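Local coordinates for solute-binding protein Csal_2479 (Chromohalobacter salexigens, PDB 4P1L) that binds D-glucuronate and is probably the periplasmic solute-binding component of a tripartite ATP-independent (TRAP) transport system, at residues N171-G183 and A295-F307. Numbering follows the deposited sequence.
Sequences NDLYVQMIDEMGG and AFQAKMQPIYDQF
The Phe296 ring meets Met181 at its edge: the selenium of this selenomethionine lies 79° off the ring normal and 4.0 Å from Phe296 CD2, a Met-aromatic contact in which the selenomethionine chain runs nearly perpendicular to the Phe296 side chain. Two amides also meet. In the conformer described, Gln176 NE2 gives Gln306 OE1 a weak, bent hydrogen bond (2.8 Å, N-H...O 125°), a doubtful tie since Gln306 has a second conformer; its NE2 bonds to Glu310. Gln176 OE1 takes a bond from a water that also donates to Ile303 O. The Glu180 carboxylate sets OE2 against Pro302 CB. With CG anti to the backbone N and the chain extended beyond it, Gln176 runs alongside Ile303 in the opposite sense, its CD 3.6 Å from Ile303 CG1. Replacing Gln176 by an alanine would probably bare this flank of Ile303 and deprive the bridging water of one acceptor, along with any tie to Gln306. Ile303 is a knob in a hole formed by Leu173, Gln176, Met177 and Glu180: CG2 touches Leu173 CD2 at 3.6 Å, while CD1 comes equally near Met177 N. Next along, Met300 starts away from helix 172-181 but bends back at chi2 and chi3, placing CE 3.6 Å from Glu180 CB and SE against Met177 CG. Lys299 CD passes 3.4 Å from Glu180 O, within the Schellman motif whose C-prime residue is Gly182. The axes of segments 172-181 and 301-307 come within 10.1 Å at their closest, their N-to-C directions 145° apart, roughly antiparallel. This helix pair of the solute-binding fold lies near the sugar pocket without lining it, the Met177 side chain being about 10 Å from the bound glucuronate. Helix 172-181 is layered between helix 301-310 and strands 165-168 and 184-187, which Ile178 touches, while Met177 and Met181 reach His229 of strand 223-230.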
loop_
_atom_site.group_PDB
_atom_site.type_symbol
_atom_site.label_atom_id
_atom_site.label_comp_id
_atom_site.label_asym_id
_atom_site.label_seq_id
_atom_site.Cartn_x
_atom_site.Cartn_y
_atom_site.Cartn_z
ATOM N N ASN A 171 6.033 6.301 -7.877
ATOM C CA ASN A 171 6.036 5.277 -8.891
ATOM C C ASN A 171 5.496 5.963 -10.154
ATOM O O ASN A 171 4.430 6.575 -10.140
ATOM C CB ASN A 171 5.162 4.115 -8.469
ATOM C CG ASN A 171 5.232 2.949 -9.424
ATOM O OD1 ASN A 171 5.319 3.110 -10.644
ATOM N ND2 ASN A 171 5.200 1.749 -8.864
ATOM N N ASP A 172 6.264 5.897 -11.234
ATOM C CA ASP A 172 5.912 6.605 -12.464
ATOM C C ASP A 172 4.522 6.192 -12.966
ATOM O O ASP A 172 3.844 6.973 -13.631
ATOM C CB ASP A 172 6.926 6.307 -13.583
ATOM C CG ASP A 172 8.286 6.950 -13.354
ATOM O OD1 ASP A 172 8.424 7.749 -12.405
ATOM O OD2 ASP A 172 9.206 6.661 -14.149
ATOM N N LEU A 173 4.112 4.963 -12.670
ATOM C CA LEU A 173 2.797 4.495 -13.092
ATOM C C LEU A 173 1.678 5.392 -12.578
ATOM O O LEU A 173 0.660 5.572 -13.269
ATOM C CB LEU A 173 2.513 3.058 -12.635
ATOM C CG LEU A 173 3.182 1.958 -13.451
ATOM C CD1 LEU A 173 2.959 0.578 -12.847
ATOM C CD2 LEU A 173 2.664 1.971 -14.889
ATOM N N TYR A 174 1.855 5.927 -11.374
ATOM C CA TYR A 174 0.847 6.818 -10.759
ATOM C C TYR A 174 0.757 8.175 -11.452
ATOM O O TYR A 174 -0.297 8.766 -11.514
ATOM C CB TYR A 174 1.112 7.027 -9.259
ATOM C CG TYR A 174 1.254 5.740 -8.478
ATOM C CD1 TYR A 174 0.556 4.600 -8.853
ATOM C CD2 TYR A 174 2.110 5.662 -7.386
ATOM C CE1 TYR A 174 0.690 3.402 -8.141
ATOM C CE2 TYR A 174 2.270 4.484 -6.682
ATOM C CZ TYR A 174 1.571 3.353 -7.057
ATOM O OH TYR A 174 1.714 2.183 -6.335
ATOM N N VAL A 175 1.881 8.694 -11.934
ATOM C CA VAL A 175 1.833 9.923 -12.732
ATOM C C VAL A 175 1.106 9.644 -14.054
ATOM O O VAL A 175 0.247 10.422 -14.497
ATOM C CB VAL A 175 3.247 10.467 -12.967
ATOM C CG1 VAL A 175 3.223 11.704 -13.892
ATOM C CG2 VAL A 175 3.911 10.771 -11.644
ATOM N N GLN A 176 1.440 8.520 -14.688
ATOM C CA GLN A 176 0.755 8.136 -15.900
ATOM C C GLN A 176 -0.738 7.997 -15.617
ATOM O O GLN A 176 -1.578 8.445 -16.415
ATOM C CB GLN A 176 1.352 6.852 -16.485
ATOM C CG GLN A 176 1.165 6.723 -17.959
ATOM C CD GLN A 176 1.766 5.447 -18.509
ATOM O OE1 GLN A 176 2.277 4.603 -17.752
ATOM N NE2 GLN A 176 1.673 5.277 -19.829
HETATM N N MSE A 177 -1.073 7.387 -14.491
HETATM C CA MSE A 177 -2.482 7.216 -14.104
HETATM C C MSE A 177 -3.243 8.552 -14.006
HETATM O O MSE A 177 -4.290 8.721 -14.646
HETATM C CB MSE A 177 -2.570 6.479 -12.767
HETATM C CG MSE A 177 -3.972 6.348 -12.215
HETATM SE SE MSE A 177 -3.980 5.536 -10.446
HETATM C CE MSE A 177 -3.477 7.176 -9.461
ATOM N N ILE A 178 -2.711 9.500 -13.233
ATOM C CA ILE A 178 -3.335 10.806 -13.114
ATOM C C ILE A 178 -3.402 11.534 -14.475
ATOM O O ILE A 178 -4.416 12.165 -14.820
ATOM C CB ILE A 178 -2.599 11.685 -12.106
ATOM C CG1 ILE A 178 -2.667 11.082 -10.694
ATOM C CG2 ILE A 178 -3.186 13.119 -12.102
ATOM C CD1 ILE A 178 -4.064 10.953 -10.132
ATOM N N ASP A 179 -2.326 11.451 -15.247
ATOM C CA ASP A 179 -2.276 12.114 -16.523
ATOM C C ASP A 179 -3.330 11.588 -17.474
ATOM O O ASP A 179 -3.962 12.360 -18.183
ATOM C CB ASP A 179 -0.892 11.955 -17.182
ATOM C CG ASP A 179 0.168 12.795 -16.526
ATOM O OD1 ASP A 179 -0.105 13.434 -15.480
ATOM O OD2 ASP A 179 1.285 12.794 -17.049
ATOM N N GLU A 180 -3.487 10.271 -17.514
ATOM C CA GLU A 180 -4.519 9.657 -18.339
ATOM C C GLU A 180 -5.934 10.001 -17.848
ATOM O O GLU A 180 -6.862 10.084 -18.645
ATOM C CB GLU A 180 -4.338 8.143 -18.368
ATOM C CG GLU A 180 -3.079 7.692 -19.170
ATOM C CD GLU A 180 -3.171 7.958 -20.665
ATOM O OE1 GLU A 180 -4.208 8.462 -21.135
ATOM O OE2 GLU A 180 -2.194 7.659 -21.379
HETATM N N MSE A 181 -6.107 10.178 -16.544
HETATM C CA MSE A 181 -7.403 10.624 -16.048
HETATM C C MSE A 181 -7.712 12.044 -16.491
HETATM O O MSE A 181 -8.881 12.377 -16.643
HETATM C CB MSE A 181 -7.466 10.563 -14.541
HETATM C CG MSE A 181 -7.504 9.165 -13.999
HETATM SE SE MSE A 181 -7.617 9.225 -12.037
HETATM C CE MSE A 181 -7.641 7.318 -11.684
ATOM N N GLY A 182 -6.675 12.861 -16.691
ATOM C CA GLY A 182 -6.822 14.247 -17.125
ATOM C C GLY A 182 -6.140 15.330 -16.282
ATOM O O GLY A 182 -6.114 16.523 -16.649
ATOM N N GLY A 183 -5.590 14.952 -15.141
ATOM C CA GLY A 183 -4.984 15.930 -14.255
ATOM C C GLY A 183 -3.475 15.990 -14.396
ATOM O O GLY A 183 -2.916 15.613 -15.426
ATOM N N ALA A 295 -15.383 4.050 -16.707
ATOM C CA ALA A 295 -14.898 5.134 -17.571
ATOM C C ALA A 295 -13.464 5.522 -17.207
ATOM O O ALA A 295 -12.658 5.900 -18.070
ATOM C CB ALA A 295 -15.823 6.367 -17.519
ATOM N N PHE A 296 -13.135 5.425 -15.921
ATOM C CA PHE A 296 -11.786 5.696 -15.471
ATOM C C PHE A 296 -10.885 4.566 -15.901
ATOM O O PHE A 296 -9.802 4.791 -16.414
ATOM C CB PHE A 296 -11.740 5.809 -13.950
ATOM C CG PHE A 296 -12.230 7.126 -13.434
ATOM C CD1 PHE A 296 -13.589 7.331 -13.214
ATOM C CD2 PHE A 296 -11.348 8.143 -13.156
ATOM C CE1 PHE A 296 -14.051 8.534 -12.734
ATOM C CE2 PHE A 296 -11.812 9.336 -12.672
ATOM C CZ PHE A 296 -13.170 9.535 -12.482
ATOM N N GLN A 297 -11.369 3.345 -15.703
ATOM C CA GLN A 297 -10.610 2.165 -16.065
ATOM C C GLN A 297 -10.303 2.129 -17.554
ATOM O O GLN A 297 -9.198 1.757 -17.958
ATOM C CB GLN A 297 -11.385 0.927 -15.654
ATOM C CG GLN A 297 -10.697 -0.391 -15.988
ATOM C CD GLN A 297 -11.398 -1.587 -15.341
ATOM O OE1 GLN A 297 -12.524 -1.469 -14.853
ATOM N NE2 GLN A 297 -10.736 -2.741 -15.349
ATOM N N ALA A 298 -11.276 2.511 -18.392
ATOM C CA ALA A 298 -11.072 2.447 -19.833
ATOM C C ALA A 298 -9.902 3.352 -20.229
ATOM O O ALA A 298 -9.122 3.023 -21.129
ATOM C CB ALA A 298 -12.328 2.843 -20.573
ATOM N N LYS A 299 -9.762 4.481 -19.539
ATOM C CA LYS A 299 -8.663 5.399 -19.838
ATOM C C LYS A 299 -7.273 4.852 -19.481
ATOM O O LYS A 299 -6.255 5.442 -19.866
ATOM C CB LYS A 299 -8.895 6.728 -19.128
ATOM C CG LYS A 299 -9.965 7.571 -19.804
ATOM C CD LYS A 299 -10.003 8.938 -19.193
ATOM C CE LYS A 299 -10.332 10.014 -20.219
ATOM N NZ LYS A 299 -11.666 9.807 -20.799
HETATM N N MSE A 300 -7.226 3.760 -18.715
HETATM C CA MSE A 300 -5.957 3.187 -18.278
HETATM C C MSE A 300 -5.297 2.251 -19.300
HETATM O O MSE A 300 -4.152 1.828 -19.110
HETATM C CB MSE A 300 -6.128 2.427 -16.960
HETATM C CG MSE A 300 -6.841 3.217 -15.884
HETATM SE SE MSE A 300 -5.784 4.780 -15.263
HETATM C CE MSE A 300 -6.535 6.183 -16.332
ATOM N N GLN A 301 -5.996 1.936 -20.382
ATOM C CA GLN A 301 -5.488 0.979 -21.372
ATOM C C GLN A 301 -4.043 1.226 -21.844
ATOM O O GLN A 301 -3.242 0.279 -21.926
ATOM C CB GLN A 301 -6.429 0.919 -22.584
ATOM C CG GLN A 301 -6.123 -0.256 -23.522
ATOM C CD GLN A 301 -6.353 -1.598 -22.849
ATOM O OE1 GLN A 301 -7.437 -1.874 -22.335
ATOM N NE2 GLN A 301 -5.321 -2.433 -22.830
ATOM N N PRO A 302 -3.683 2.489 -22.137
ATOM C CA PRO A 302 -2.321 2.744 -22.617
ATOM C C PRO A 302 -1.280 2.370 -21.584
ATOM O O PRO A 302 -0.161 2.003 -21.947
ATOM C CB PRO A 302 -2.297 4.266 -22.840
ATOM C CG PRO A 302 -3.732 4.632 -23.058
ATOM C CD PRO A 302 -4.520 3.707 -22.183
ATOM N N ILE A 303 -1.643 2.473 -20.304
ATOM C CA ILE A 303 -0.740 2.105 -19.220
ATOM C C ILE A 303 -0.445 0.598 -19.268
ATOM O O ILE A 303 0.710 0.153 -19.163
ATOM C CB ILE A 303 -1.310 2.544 -17.851
ATOM C CG1 ILE A 303 -1.488 4.068 -17.854
ATOM C CG2 ILE A 303 -0.381 2.148 -16.749
ATOM C CD1 ILE A 303 -2.061 4.640 -16.539
ATOM N N TYR A 304 -1.492 -0.186 -19.454
ATOM C CA TYR A 304 -1.340 -1.630 -19.523
ATOM C C TYR A 304 -0.559 -2.019 -20.780
ATOM O O TYR A 304 0.338 -2.853 -20.717
ATOM C CB TYR A 304 -2.712 -2.316 -19.525
ATOM C CG TYR A 304 -3.378 -2.471 -18.165
ATOM C CD1 TYR A 304 -3.952 -1.397 -17.503
ATOM C CD2 TYR A 304 -3.457 -3.719 -17.568
ATOM C CE1 TYR A 304 -4.588 -1.569 -16.262
ATOM C CE2 TYR A 304 -4.076 -3.901 -16.338
ATOM C CZ TYR A 304 -4.627 -2.833 -15.688
ATOM O OH TYR A 304 -5.271 -3.025 -14.490
ATOM N N ASP A 305 -0.911 -1.417 -21.921
ATOM C CA ASP A 305 -0.242 -1.729 -23.182
ATOM C C ASP A 305 1.275 -1.461 -23.092
ATOM O O ASP A 305 2.107 -2.295 -23.518
ATOM C CB ASP A 305 -0.821 -0.894 -24.336
ATOM C CG ASP A 305 -2.261 -1.229 -24.671
ATOM O OD1 ASP A 305 -2.809 -2.239 -24.195
ATOM O OD2 ASP A 305 -2.853 -0.444 -25.440
ATOM N N GLN A 306 1.630 -0.299 -22.536
ATOM C CA GLN A 306 3.026 0.103 -22.451
ATOM C C GLN A 306 3.739 -0.834 -21.488
ATOM O O GLN A 306 4.875 -1.200 -21.710
ATOM C CB GLN A 306 3.172 1.573 -21.988
ATOM C CG GLN A 306 4.603 1.969 -21.578
ATOM C CD GLN A 306 4.726 3.347 -20.922
ATOM O OE1 GLN A 306 3.898 4.230 -21.147
ATOM N NE2 GLN A 306 5.756 3.523 -20.082
ATOM N N PHE A 307 3.055 -1.211 -20.408
ATOM C CA PHE A 307 3.651 -2.053 -19.394
ATOM C C PHE A 307 4.034 -3.420 -19.952
ATOM O O PHE A 307 5.156 -3.878 -19.749
ATOM C CB PHE A 307 2.752 -2.217 -18.170
ATOM C CG PHE A 307 3.426 -2.969 -17.062
ATOM C CD1 PHE A 307 4.268 -2.293 -16.184
ATOM C CD2 PHE A 307 3.281 -4.352 -16.938
ATOM C CE1 PHE A 307 4.932 -2.974 -15.167
ATOM C CE2 PHE A 307 3.933 -5.043 -15.915
ATOM C CZ PHE A 307 4.769 -4.347 -15.038
HETATM O O HOH W 1 2.890 1.799 -18.594
HETATM O O HOH W 2 -6.363 7.084 -21.944
#